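Local coordinates for protein aspartate aminotransferase, mitochondrial (PDB 4W5K) that probably transfers amino groups between aspartate and 2-oxoglutarate in the mitochondrion, working as a homodimer with pyridoxal 5'-phosphate as cofactor, at residues 38-50 / 305-317. The protein carries 1 engineered substitution. Numbering follows the deposited sequence. Where two conformers were deposited one is given.
Sequences YRDDADQPFVLEC and LWKKELKQMSSRI
Glu309, on the long helix 300-331, receives the backbone N-H groups of Glu49 and Cys50 at the start of helix 49-52, joining two parts of this PLP-dependent aminotransferase fold that lie far apart in sequence. These are the first two amides after the N-cap residue Leu48. OE2 accepts from Glu49 N at 2.8 Å through its syn lone pair, and OE1 takes Cys50 N at 2.9 Å, nearly straight at 167°. Two bonds to separate oxygens fix the rotation of the carboxylate, whose negative charge probably suits the N-H groups at the start of this short helix.

At the other end of the contact Arg316 holds the loop. NE donates to Tyr38 OH in the guanidinium plane, while NH1 reaches Arg39 O at 2.8 Å from above the carbonyl plane. The chain bends at chi3 (82°), which brings the guanidinium back over the loop, with Asp40 O above its centre. NH2 also bonds Leu379 O, and a water links it to Asp41 OD1; Asp41 OD2 is hydrogen-bonded to Ser381 OG.

The rest is largely apolar. By Glu309, Leu48 CD2 meets the edge of the Trp306 indole at CD1; past Arg316 along the helix, Ile317 CD1 lies at the Tyr38 ring edge. Met313 fills the middle with two Met-aromatic contacts, SD at the edge of Phe46 and over one face of Tyr38, 4.3 Å from the centroid. Its CG adds a CH-pi contact 3.9 Å from the Tyr38 centroid.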
# COMPACT_ATOMS: atom_id res chain seq x y z
N TYR A 38 6.72 19.51 -0.39
CA TYR A 38 7.77 20.51 -0.20
C TYR A 38 8.53 20.78 -1.51
O TYR A 38 8.70 19.89 -2.36
CB TYR A 38 8.76 20.06 0.89
CG TYR A 38 9.83 21.12 1.20
CD1 TYR A 38 9.50 22.26 1.94
CD2 TYR A 38 11.13 20.97 0.75
CE1 TYR A 38 10.47 23.24 2.19
CE2 TYR A 38 12.11 21.95 1.01
CZ TYR A 38 11.76 23.07 1.74
OH TYR A 38 12.72 24.04 1.98
N ARG A 39 9.00 22.02 -1.63
CA ARG A 39 9.92 22.45 -2.69
C ARG A 39 11.01 23.32 -2.06
O ARG A 39 10.75 23.98 -1.07
CB ARG A 39 9.18 23.27 -3.76
CG ARG A 39 8.16 22.49 -4.55
CD ARG A 39 8.90 21.60 -5.50
NE ARG A 39 8.05 20.85 -6.42
CZ ARG A 39 7.70 19.57 -6.26
NH1 ARG A 39 8.10 18.89 -5.20
NH2 ARG A 39 6.96 18.98 -7.19
N ASP A 40 12.22 23.29 -2.62
CA ASP A 40 13.30 24.17 -2.14
C ASP A 40 13.11 25.56 -2.73
O ASP A 40 12.12 25.80 -3.43
CB ASP A 40 14.69 23.58 -2.47
CG ASP A 40 14.98 23.48 -3.96
OD1 ASP A 40 14.29 24.09 -4.79
OD2 ASP A 40 15.94 22.75 -4.30
N ASP A 41 14.04 26.47 -2.45
CA ASP A 41 13.96 27.84 -2.95
C ASP A 41 14.04 27.99 -4.47
O ASP A 41 13.70 29.04 -5.01
CB ASP A 41 15.06 28.69 -2.32
CG ASP A 41 14.83 30.17 -2.51
OD1 ASP A 41 13.78 30.67 -2.05
OD2 ASP A 41 15.69 30.83 -3.15
N ALA A 42 14.50 26.94 -5.15
CA ALA A 42 14.58 26.90 -6.60
C ALA A 42 13.37 26.22 -7.22
O ALA A 42 13.35 25.93 -8.42
CB ALA A 42 15.84 26.18 -7.03
N ASP A 43 12.38 25.93 -6.39
CA ASP A 43 11.13 25.32 -6.81
C ASP A 43 11.38 23.89 -7.31
O ASP A 43 10.72 23.42 -8.22
CB ASP A 43 10.44 26.17 -7.88
CG ASP A 43 9.03 25.71 -8.19
OD1 ASP A 43 8.31 25.26 -7.26
OD2 ASP A 43 8.65 25.76 -9.37
N GLN A 44 12.36 23.22 -6.71
CA GLN A 44 12.67 21.83 -7.07
C GLN A 44 12.20 20.87 -5.99
O GLN A 44 12.23 21.21 -4.81
CB GLN A 44 14.16 21.64 -7.28
CG GLN A 44 14.76 22.50 -8.38
CD GLN A 44 14.00 22.37 -9.68
OE1 GLN A 44 13.84 21.27 -10.22
NE2 GLN A 44 13.49 23.49 -10.18
N PRO A 45 11.82 19.64 -6.38
CA PRO A 45 11.65 18.61 -5.36
C PRO A 45 12.96 18.43 -4.59
O PRO A 45 14.04 18.60 -5.14
CB PRO A 45 11.30 17.35 -6.16
CG PRO A 45 10.87 17.81 -7.49
CD PRO A 45 11.60 19.13 -7.74
N PHE A 46 12.85 18.07 -3.32
CA PHE A 46 14.02 18.08 -2.44
C PHE A 46 14.23 16.72 -1.84
O PHE A 46 13.47 16.26 -0.99
CB PHE A 46 13.85 19.15 -1.35
CG PHE A 46 14.91 19.11 -0.29
CD1 PHE A 46 16.26 19.24 -0.62
CD2 PHE A 46 14.56 19.01 1.06
CE1 PHE A 46 17.24 19.22 0.36
CE2 PHE A 46 15.54 18.99 2.05
CZ PHE A 46 16.89 19.09 1.69
N VAL A 47 15.25 16.02 -2.33
CA VAL A 47 15.64 14.73 -1.77
C VAL A 47 16.69 15.00 -0.70
O VAL A 47 17.72 15.61 -0.99
CB VAL A 47 16.23 13.78 -2.84
CG1 VAL A 47 16.64 12.46 -2.21
CG2 VAL A 47 15.21 13.53 -3.95
N LEU A 48 16.41 14.60 0.53
CA LEU A 48 17.29 14.88 1.66
C LEU A 48 18.65 14.19 1.53
O LEU A 48 18.73 13.03 1.07
CB LEU A 48 16.62 14.48 2.97
CG LEU A 48 15.58 15.45 3.56
CD1 LEU A 48 14.31 15.54 2.69
CD2 LEU A 48 15.21 15.04 4.97
N GLU A 49 19.71 14.88 1.94
CA GLU A 49 21.04 14.28 1.88
C GLU A 49 21.12 13.04 2.77
O GLU A 49 21.74 12.05 2.41
CB GLU A 49 22.11 15.29 2.28
CG GLU A 49 22.21 16.46 1.33
CD GLU A 49 22.69 16.04 -0.04
OE1 GLU A 49 23.67 15.27 -0.09
OE2 GLU A 49 22.08 16.44 -1.05
N CYS A 50 20.46 13.09 3.92
CA CYS A 50 20.44 11.90 4.79
C CYS A 50 19.76 10.72 4.11
O CYS A 50 20.15 9.57 4.32
CB CYS A 50 19.78 12.20 6.14
SG CYS A 50 18.08 12.73 6.10
N LEU A 305 22.25 14.68 10.77
CA LEU A 305 22.09 15.31 9.47
C LEU A 305 20.63 15.56 9.18
O LEU A 305 20.24 16.66 8.77
CB LEU A 305 22.71 14.45 8.36
CG LEU A 305 22.55 14.99 6.94
CD1 LEU A 305 23.04 16.44 6.84
CD2 LEU A 305 23.28 14.09 5.95
N TRP A 306 19.81 14.53 9.40
CA TRP A 306 18.37 14.67 9.26
C TRP A 306 17.81 15.86 10.07
O TRP A 306 17.03 16.65 9.54
CB TRP A 306 17.67 13.37 9.67
CG TRP A 306 16.18 13.42 9.62
CD1 TRP A 306 15.40 13.77 8.55
CD2 TRP A 306 15.29 13.08 10.69
NE1 TRP A 306 14.06 13.66 8.90
CE2 TRP A 306 13.98 13.26 10.20
CE3 TRP A 306 15.47 12.65 12.00
CZ2 TRP A 306 12.84 13.00 10.99
CZ3 TRP A 306 14.35 12.41 12.79
CH2 TRP A 306 13.05 12.59 12.28
N LYS A 307 18.22 15.97 11.33
CA LYS A 307 17.73 17.07 12.16
C LYS A 307 18.11 18.44 11.59
O LYS A 307 17.31 19.37 11.63
CB LYS A 307 18.26 16.91 13.59
CG LYS A 307 17.57 15.77 14.36
CD LYS A 307 18.18 15.62 15.75
CE LYS A 307 17.48 14.55 16.59
NZ LYS A 307 18.26 14.29 17.84
N LYS A 308 19.31 18.55 11.03
CA LYS A 308 19.74 19.79 10.39
C LYS A 308 18.85 20.10 9.18
O LYS A 308 18.43 21.25 8.98
CB LYS A 308 21.22 19.71 9.98
CG LYS A 308 21.73 20.95 9.28
CD LYS A 308 23.16 20.76 8.77
CE LYS A 308 23.15 20.25 7.34
NZ LYS A 308 24.53 19.99 6.81
N GLU A 309 18.54 19.07 8.39
CA GLU A 309 17.72 19.26 7.20
C GLU A 309 16.27 19.58 7.55
O GLU A 309 15.63 20.37 6.85
CB GLU A 309 17.81 18.01 6.30
CG GLU A 309 19.25 17.80 5.80
CD GLU A 309 19.37 16.77 4.68
OE1 GLU A 309 19.38 15.55 4.97
OE2 GLU A 309 19.49 17.19 3.50
N LEU A 310 15.76 18.99 8.63
CA LEU A 310 14.42 19.34 9.12
C LEU A 310 14.31 20.84 9.36
O LEU A 310 13.33 21.51 8.98
CB LEU A 310 14.09 18.60 10.41
CG LEU A 310 13.66 17.14 10.30
CD1 LEU A 310 13.56 16.53 11.69
CD2 LEU A 310 12.34 17.01 9.57
N LYS A 311 15.32 21.36 10.04
CA LYS A 311 15.34 22.77 10.37
C LYS A 311 15.47 23.63 9.11
O LYS A 311 14.89 24.71 9.03
CB LYS A 311 16.46 23.08 11.37
CG LYS A 311 16.12 22.63 12.79
CD LYS A 311 17.19 23.01 13.80
CE LYS A 311 17.01 22.26 15.11
NZ LYS A 311 15.70 22.53 15.77
N GLN A 312 16.23 23.16 8.12
CA GLN A 312 16.32 23.90 6.86
C GLN A 312 14.95 24.03 6.20
O GLN A 312 14.59 25.12 5.75
CB GLN A 312 17.30 23.24 5.88
CG GLN A 312 18.75 23.31 6.30
CD GLN A 312 19.68 22.48 5.42
OE1 GLN A 312 19.27 21.54 4.72
NE2 GLN A 312 20.96 22.80 5.46
N MET A 313 14.19 22.92 6.12
CA MET A 313 12.86 22.95 5.52
C MET A 313 11.89 23.85 6.32
O MET A 313 11.23 24.73 5.74
CB MET A 313 12.29 21.52 5.41
CG MET A 313 13.01 20.70 4.36
SD MET A 313 12.23 19.05 4.18
CE MET A 313 12.68 18.33 5.76
N SER A 314 11.85 23.65 7.63
CA SER A 314 10.89 24.38 8.47
C SER A 314 11.23 25.87 8.48
O SER A 314 10.34 26.71 8.44
CB SER A 314 10.84 23.81 9.89
OG SER A 314 12.07 24.03 10.58
N SER A 315 12.52 26.20 8.52
CA SER A 315 12.95 27.60 8.50
C SER A 315 12.60 28.28 7.19
O SER A 315 12.25 29.48 7.16
CB SER A 315 14.46 27.71 8.75
OG SER A 315 14.78 27.43 10.10
N ARG A 316 12.71 27.55 6.08
CA ARG A 316 12.41 28.18 4.79
C ARG A 316 10.93 28.52 4.69
O ARG A 316 10.57 29.59 4.22
CB ARG A 316 12.80 27.30 3.58
CG ARG A 316 12.76 28.11 2.27
CD ARG A 316 12.97 27.26 1.01
NE ARG A 316 11.75 26.59 0.57
CZ ARG A 316 10.73 27.20 -0.04
NH1 ARG A 316 9.67 26.49 -0.42
NH2 ARG A 316 10.75 28.52 -0.26
N ILE A 317 10.09 27.60 5.15
CA ILE A 317 8.65 27.81 5.15
C ILE A 317 8.28 28.98 6.08
O ILE A 317 7.49 29.84 5.71
CB ILE A 317 7.89 26.55 5.60
CG1 ILE A 317 8.11 25.41 4.60
CG2 ILE A 317 6.40 26.82 5.76
CD1 ILE A 317 7.67 25.74 3.18
O HOH W 1 12.32 30.78 0.27